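PDB 3K4I: uncharacterized protein from Pseudomonas syringae pv. tomato, which is of unknown function but belongs to the RraA-like (aldolase/RraA) family of alpha/beta proteins and assembles here as a trimer. Local coordinates for residues C[51-59]-C[165-175]; C[84-95]-C[112-121]. All coordinates share one frame; numbering follows the deposited sequence.

Contact 1: C[51-59]-C[165-175]; sequences TRCVGIAFT and IQPGDLMVCDG
The CG2 methyls of Ile165 and Thr59 pass alongside one another, their side chains on antiparallel courses, and the CG2 of Ile165 also rests on Ala57 CB at 3.8 Å. A type II turn from Gln166 to Asp169 then brings the chain alongside the other strand. Asp169 N closes the turn on Gln166 O, and Gln166 N in turn bonds Asp169 OD2 from above the carboxylate plane. Within the turn, the ring carbon CG of Pro167 lies against Thr59 OG1, a hydroxyl bound elsewhere to the carbonyl of Val156. Gly168, at positive phi, gives its N-H to Ala57 O, and Ile56 CG2 presses on Gly168 CA at 3.3 Å. Asp169 O accepts Ala57 N in return, 2.8 Å away. From here 170-174 runs antiparallel to 53-59 within the mixed sheet at the heart of the RraA-like fold. Leu170 and Val172 share one face with Val54 and Ile56; Leu170 CD1 meets Val54 CG1 at 3.9 Å, and the two valines stand side by side. Met171, a selenomethionine, exchanges two backbone bonds with Gly55; its side chain, folded twice (chi2 -60°, chi3 -58°), lies on the other face, where CG is 3.8 Å from Ala57 CB. Cys173 pairs likewise with Cys53; their SG atoms are 4.0 Å apart, both side chains packing on Phe136. At Asp174, a water accepts from Arg52 NE at 3.1 Å, in the guanidinium plane, and donates to OD2. Thr25 OG1 binds OD1, Arg52 NH2 turns to the carbonyl of Cys20, and Gly175 N reaches Asp126 of a neighbouring subunit.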
# COMPACT_ATOMS: atom_id res chain seq x y z
N THR C 51 -1.99 13.38 2.22
CA THR C 51 -0.92 14.31 2.56
C THR C 51 -0.06 14.70 1.35
O THR C 51 -0.06 14.02 0.31
CB THR C 51 -0.00 13.77 3.67
OG1 THR C 51 0.54 12.48 3.28
CG2 THR C 51 -0.79 13.67 5.00
N ARG C 52 0.65 15.80 1.50
CA ARG C 52 1.61 16.27 0.50
C ARG C 52 2.59 17.20 1.19
O ARG C 52 2.34 17.66 2.29
CB ARG C 52 0.88 16.97 -0.67
CG ARG C 52 0.13 18.24 -0.27
CD ARG C 52 -0.67 18.81 -1.46
NE ARG C 52 0.15 19.13 -2.64
CZ ARG C 52 0.95 20.18 -2.74
NH1 ARG C 52 1.07 21.04 -1.74
NH2 ARG C 52 1.66 20.38 -3.85
N CYS C 53 3.74 17.41 0.58
CA CYS C 53 4.67 18.41 1.10
C CYS C 53 5.49 19.02 0.01
O CYS C 53 5.79 18.38 -1.02
CB CYS C 53 5.61 17.86 2.21
SG CYS C 53 6.58 16.42 1.68
N VAL C 54 5.90 20.25 0.30
CA VAL C 54 6.84 21.01 -0.50
C VAL C 54 7.89 21.58 0.43
O VAL C 54 7.58 22.19 1.46
CB VAL C 54 6.13 22.19 -1.21
CG1 VAL C 54 7.11 22.92 -2.09
CG2 VAL C 54 4.97 21.66 -2.04
N GLY C 55 9.16 21.39 0.09
CA GLY C 55 10.20 22.04 0.92
C GLY C 55 11.59 21.73 0.40
O GLY C 55 11.76 21.13 -0.68
N ILE C 56 12.59 22.17 1.15
CA ILE C 56 13.98 22.11 0.73
C ILE C 56 14.61 20.86 1.30
O ILE C 56 14.51 20.63 2.49
CB ILE C 56 14.72 23.36 1.28
CG1 ILE C 56 14.00 24.63 0.82
CG2 ILE C 56 16.18 23.33 0.90
CD1 ILE C 56 13.87 24.80 -0.75
N ALA C 57 15.28 20.09 0.45
CA ALA C 57 15.88 18.84 0.88
C ALA C 57 16.95 19.09 1.93
O ALA C 57 17.85 19.89 1.71
CB ALA C 57 16.50 18.10 -0.32
N PHE C 58 16.87 18.35 3.04
CA PHE C 58 17.92 18.25 4.01
C PHE C 58 18.24 16.76 4.00
O PHE C 58 17.36 15.94 4.31
CB PHE C 58 17.41 18.65 5.40
CG PHE C 58 18.44 18.50 6.48
CD1 PHE C 58 19.14 19.62 6.92
CD2 PHE C 58 18.74 17.24 7.01
CE1 PHE C 58 20.10 19.53 7.91
CE2 PHE C 58 19.73 17.11 8.00
CZ PHE C 58 20.40 18.27 8.46
N THR C 59 19.45 16.42 3.57
CA THR C 59 19.80 15.03 3.28
C THR C 59 20.43 14.30 4.46
O THR C 59 21.18 14.89 5.26
CB THR C 59 20.73 14.93 2.06
OG1 THR C 59 21.87 15.78 2.26
CG2 THR C 59 20.02 15.37 0.79
N ILE C 165 20.13 13.74 -5.18
CA ILE C 165 19.47 14.77 -4.33
C ILE C 165 20.61 15.51 -3.65
O ILE C 165 21.44 14.92 -2.92
CB ILE C 165 18.51 14.20 -3.24
CG1 ILE C 165 17.40 13.33 -3.85
CG2 ILE C 165 17.90 15.33 -2.44
CD1 ILE C 165 17.68 11.84 -3.80
N GLN C 166 20.69 16.81 -3.93
CA GLN C 166 21.61 17.69 -3.25
C GLN C 166 20.86 18.45 -2.16
O GLN C 166 19.69 18.82 -2.34
CB GLN C 166 22.16 18.73 -4.24
CG GLN C 166 23.07 18.18 -5.33
CD GLN C 166 24.46 17.90 -4.83
OE1 GLN C 166 24.76 18.08 -3.65
NE2 GLN C 166 25.33 17.43 -5.73
N PRO C 167 21.53 18.68 -1.01
CA PRO C 167 20.97 19.58 0.00
C PRO C 167 20.54 20.88 -0.68
O PRO C 167 21.34 21.51 -1.40
CB PRO C 167 22.15 19.87 0.93
CG PRO C 167 23.14 18.73 0.68
CD PRO C 167 22.94 18.31 -0.74
N GLY C 168 19.30 21.27 -0.43
CA GLY C 168 18.79 22.53 -1.01
C GLY C 168 17.88 22.32 -2.21
O GLY C 168 17.21 23.24 -2.68
N ASP C 169 17.83 21.09 -2.72
CA ASP C 169 16.93 20.78 -3.85
C ASP C 169 15.45 20.95 -3.44
O ASP C 169 15.08 20.83 -2.28
CB ASP C 169 17.19 19.37 -4.39
CG ASP C 169 18.43 19.29 -5.29
OD1 ASP C 169 19.04 20.31 -5.69
OD2 ASP C 169 18.79 18.14 -5.66
N LEU C 170 14.61 21.22 -4.42
CA LEU C 170 13.20 21.37 -4.15
C LEU C 170 12.50 20.00 -4.17
O LEU C 170 12.51 19.31 -5.19
CB LEU C 170 12.61 22.32 -5.20
CG LEU C 170 11.08 22.42 -5.22
CD1 LEU C 170 10.57 23.02 -3.92
CD2 LEU C 170 10.66 23.25 -6.44
N MSE C 171 11.85 19.64 -3.06
CA MSE C 171 11.16 18.32 -2.94
C MSE C 171 9.67 18.56 -2.96
O MSE C 171 9.15 19.42 -2.18
CB MSE C 171 11.49 17.64 -1.60
CG MSE C 171 12.95 17.36 -1.36
SE MSE C 171 13.74 16.17 -2.72
CE MSE C 171 12.60 14.58 -2.53
N VAL C 172 8.96 17.83 -3.82
CA VAL C 172 7.49 17.93 -3.86
C VAL C 172 6.98 16.49 -3.88
O VAL C 172 7.47 15.65 -4.67
CB VAL C 172 6.95 18.70 -5.06
CG1 VAL C 172 5.38 18.78 -4.97
CG2 VAL C 172 7.57 20.13 -5.11
N CYS C 173 6.09 16.21 -2.92
CA CYS C 173 5.59 14.85 -2.73
C CYS C 173 4.10 14.88 -2.52
O CYS C 173 3.61 15.76 -1.82
CB CYS C 173 6.23 14.23 -1.48
SG CYS C 173 8.02 14.34 -1.43
N ASP C 174 3.41 13.90 -3.10
CA ASP C 174 1.97 13.72 -2.90
C ASP C 174 1.57 12.26 -3.05
O ASP C 174 2.43 11.36 -2.94
CB ASP C 174 1.16 14.66 -3.84
CG ASP C 174 1.43 14.41 -5.34
OD1 ASP C 174 1.92 13.33 -5.75
OD2 ASP C 174 1.13 15.32 -6.13
N GLY C 175 0.29 12.00 -3.28
CA GLY C 175 -0.18 10.60 -3.41
C GLY C 175 0.49 9.79 -4.50
O GLY C 175 0.57 8.54 -4.41
O HOH W 1 -0.21 17.44 -5.25

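Contact 2: C[84-95]-C[112-121]; sequences GSVIVSSNSGRH and GIKGTVIDGV
Ser90 OG donates to Asp119 OD2 over 2.7 Å, using the anti lone pair of that oxygen. Both side chains carry their outer group opposite the backbone N (chi1 -173° and 167°), which brings hydroxyl and carboxylate together on one face of the sheet. The backbone O of Asp119 is gripped twice, by Asn91 N at 3.0 Å and, through a more bent bond, by Gly93 N, the two donors approaching from opposite faces of its carbonyl plane. On the same sheet face as Asp119, Val88 CG2 runs alongside Val117 CB, and Val117 CG2 meets Val86 CG1 at 3.9 Å. Ile87 points to the other face, its CD1 3.8 Å from Ile113 CG2. Farther along both segments, Val121 CG1 approaches His95 CD2 at 3.6 Å, and one water joins Asn91 ND2, Arg94 O and Val121 N.

In the next shell, Arg138 forms a salt bridge with Asp119 OD1, Thr149 binds Asn91 OD1, and Met171 backs Val86 and Val88. A type I' turn from Asn91 to Arg94 places Gly93 N over the Asp119 carbonyl. Strands 85-90 and 115-119 run parallel at 16°, with helix 102-110 between them in sequence: a classical beta-alpha-beta unit.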
# COMPACT_ATOMS: atom_id res chain seq x y z
N GLY C 84 11.14 24.49 7.22
CA GLY C 84 10.82 24.52 5.80
C GLY C 84 11.49 23.40 5.04
O GLY C 84 11.31 23.29 3.82
N SER C 85 12.23 22.58 5.78
CA SER C 85 12.92 21.43 5.16
C SER C 85 11.99 20.28 4.90
O SER C 85 11.04 20.06 5.65
CB SER C 85 14.02 20.93 6.08
OG SER C 85 15.03 21.91 6.25
N VAL C 86 12.30 19.51 3.85
CA VAL C 86 11.82 18.13 3.73
C VAL C 86 13.05 17.24 3.94
O VAL C 86 14.02 17.40 3.24
CB VAL C 86 11.24 17.90 2.32
CG1 VAL C 86 10.97 16.43 2.04
CG2 VAL C 86 9.94 18.72 2.12
N ILE C 87 13.01 16.32 4.91
CA ILE C 87 14.14 15.48 5.25
C ILE C 87 14.13 14.34 4.24
O ILE C 87 13.08 13.76 4.00
CB ILE C 87 14.01 14.94 6.70
CG1 ILE C 87 14.24 16.06 7.72
CG2 ILE C 87 15.01 13.73 6.91
CD1 ILE C 87 13.91 15.73 9.23
N VAL C 88 15.29 14.06 3.63
CA VAL C 88 15.37 12.99 2.64
C VAL C 88 16.44 12.07 3.17
O VAL C 88 17.59 12.48 3.25
CB VAL C 88 15.75 13.48 1.23
CG1 VAL C 88 15.85 12.29 0.24
CG2 VAL C 88 14.72 14.51 0.74
N SER C 89 16.03 10.86 3.56
CA SER C 89 16.88 9.93 4.29
C SER C 89 17.14 8.72 3.45
O SER C 89 16.20 8.12 2.92
CB SER C 89 16.22 9.50 5.60
OG SER C 89 16.23 10.57 6.53
N SER C 90 18.41 8.37 3.35
CA SER C 90 18.79 7.20 2.53
C SER C 90 19.47 6.14 3.37
O SER C 90 20.50 6.38 3.98
CB SER C 90 19.60 7.64 1.30
OG SER C 90 19.83 6.54 0.43
N ASN C 91 18.87 4.95 3.36
CA ASN C 91 19.34 3.82 4.16
C ASN C 91 19.42 2.57 3.29
O ASN C 91 19.02 1.44 3.70
CB ASN C 91 18.41 3.62 5.37
CG ASN C 91 18.93 2.57 6.35
OD1 ASN C 91 20.16 2.41 6.52
ND2 ASN C 91 18.01 1.83 6.97
N SER C 92 19.93 2.77 2.07
CA SER C 92 20.19 1.66 1.13
C SER C 92 18.93 0.84 0.81
O SER C 92 19.02 -0.40 0.59
CB SER C 92 21.27 0.76 1.70
OG SER C 92 22.47 1.47 1.90
N GLY C 93 17.77 1.48 0.87
CA GLY C 93 16.50 0.81 0.61
C GLY C 93 16.17 -0.32 1.55
O GLY C 93 15.37 -1.18 1.22
N ARG C 94 16.80 -0.33 2.73
CA ARG C 94 16.63 -1.42 3.69
C ARG C 94 15.22 -1.51 4.29
O ARG C 94 14.57 -0.49 4.58
CB ARG C 94 17.68 -1.38 4.81
CG ARG C 94 19.11 -1.69 4.30
CD ARG C 94 20.19 -1.52 5.36
NE ARG C 94 19.99 -2.39 6.51
CZ ARG C 94 20.76 -2.39 7.59
NH1 ARG C 94 21.81 -1.56 7.68
NH2 ARG C 94 20.51 -3.23 8.59
N HIS C 95 14.74 -2.74 4.40
CA HIS C 95 13.42 -3.03 4.96
C HIS C 95 13.52 -3.62 6.37
O HIS C 95 12.49 -3.83 7.03
CB HIS C 95 12.62 -3.98 4.05
CG HIS C 95 11.95 -3.29 2.89
ND1 HIS C 95 12.63 -2.92 1.75
CD2 HIS C 95 10.66 -2.92 2.70
CE1 HIS C 95 11.78 -2.35 0.90
NE2 HIS C 95 10.58 -2.33 1.46
N GLY C 112 8.76 22.94 12.33
CA GLY C 112 8.56 23.48 11.00
C GLY C 112 9.09 22.60 9.89
O GLY C 112 9.27 23.05 8.77
N ILE C 113 9.33 21.32 10.19
CA ILE C 113 9.77 20.36 9.19
C ILE C 113 8.58 19.77 8.41
O ILE C 113 7.59 19.33 9.02
CB ILE C 113 10.59 19.25 9.83
CG1 ILE C 113 11.81 19.87 10.54
CG2 ILE C 113 11.04 18.18 8.75
CD1 ILE C 113 12.63 18.91 11.45
N LYS C 114 8.64 19.83 7.08
CA LYS C 114 7.43 19.69 6.23
C LYS C 114 7.05 18.26 5.87
O LYS C 114 5.89 17.98 5.56
CB LYS C 114 7.55 20.48 4.91
CG LYS C 114 8.02 21.93 5.01
CD LYS C 114 6.95 22.83 5.57
CE LYS C 114 5.70 22.88 4.70
NZ LYS C 114 5.97 23.47 3.38
N GLY C 115 8.05 17.38 5.86
CA GLY C 115 7.82 15.99 5.50
C GLY C 115 9.12 15.21 5.50
O GLY C 115 10.23 15.78 5.63
N THR C 116 9.00 13.91 5.34
CA THR C 116 10.15 13.02 5.34
C THR C 116 10.00 12.03 4.21
O THR C 116 8.94 11.40 4.07
CB THR C 116 10.30 12.28 6.69
OG1 THR C 116 10.55 13.25 7.70
CG2 THR C 116 11.51 11.38 6.66
N VAL C 117 11.06 11.92 3.42
CA VAL C 117 11.12 11.01 2.27
C VAL C 117 12.20 9.99 2.63
O VAL C 117 13.31 10.39 2.95
CB VAL C 117 11.56 11.80 1.03
CG1 VAL C 117 11.78 10.87 -0.14
CG2 VAL C 117 10.53 12.84 0.69
N ILE C 118 11.89 8.68 2.52
CA ILE C 118 12.82 7.64 2.96
C ILE C 118 13.09 6.56 1.93
O ILE C 118 12.17 5.87 1.48
CB ILE C 118 12.36 6.94 4.27
CG1 ILE C 118 12.00 7.98 5.34
CG2 ILE C 118 13.45 6.04 4.81
CD1 ILE C 118 11.38 7.38 6.58
N ASP C 119 14.37 6.43 1.59
CA ASP C 119 14.87 5.31 0.78
C ASP C 119 15.15 4.22 1.82
O ASP C 119 16.28 4.00 2.22
CB ASP C 119 16.12 5.76 0.01
CG ASP C 119 16.90 4.60 -0.62
OD1 ASP C 119 16.26 3.65 -1.06
OD2 ASP C 119 18.14 4.68 -0.66
N GLY C 120 14.08 3.54 2.22
CA GLY C 120 14.08 2.74 3.42
C GLY C 120 12.68 2.73 3.99
O GLY C 120 11.71 3.06 3.30
N VAL C 121 12.56 2.35 5.25
CA VAL C 121 11.24 2.21 5.89
C VAL C 121 11.12 2.99 7.20
O VAL C 121 12.14 3.45 7.75
CB VAL C 121 10.86 0.72 6.08
CG1 VAL C 121 10.75 0.03 4.72
CG2 VAL C 121 11.85 -0.01 7.01
O HOH W 2 15.13 1.55 6.25

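How the contacts relate
Contact 1 and contact 2 are both buried and belong to one mixed sheet, their centres about 9 Å apart; contact 1 lies nearer the middle of the chain. Strand 53-63 stands between 170-174 and 85-90, and Lys114 of contact 2 reaches Val54 O of contact 1. In sequence, both strands of contact 2 fall between the two segments of contact 1. Their pairing differs: antiparallel strands far apart in sequence in 51-59/165-175, parallel neighbours of a crossover unit in 84-95/112-121. Contact 1 has mostly apolar side chains, with a water-bridged polar end near another subunit, whereas contact 2 buries a serine-aspartate bond and has exposed residues such as Lys114 and His95 at its margins.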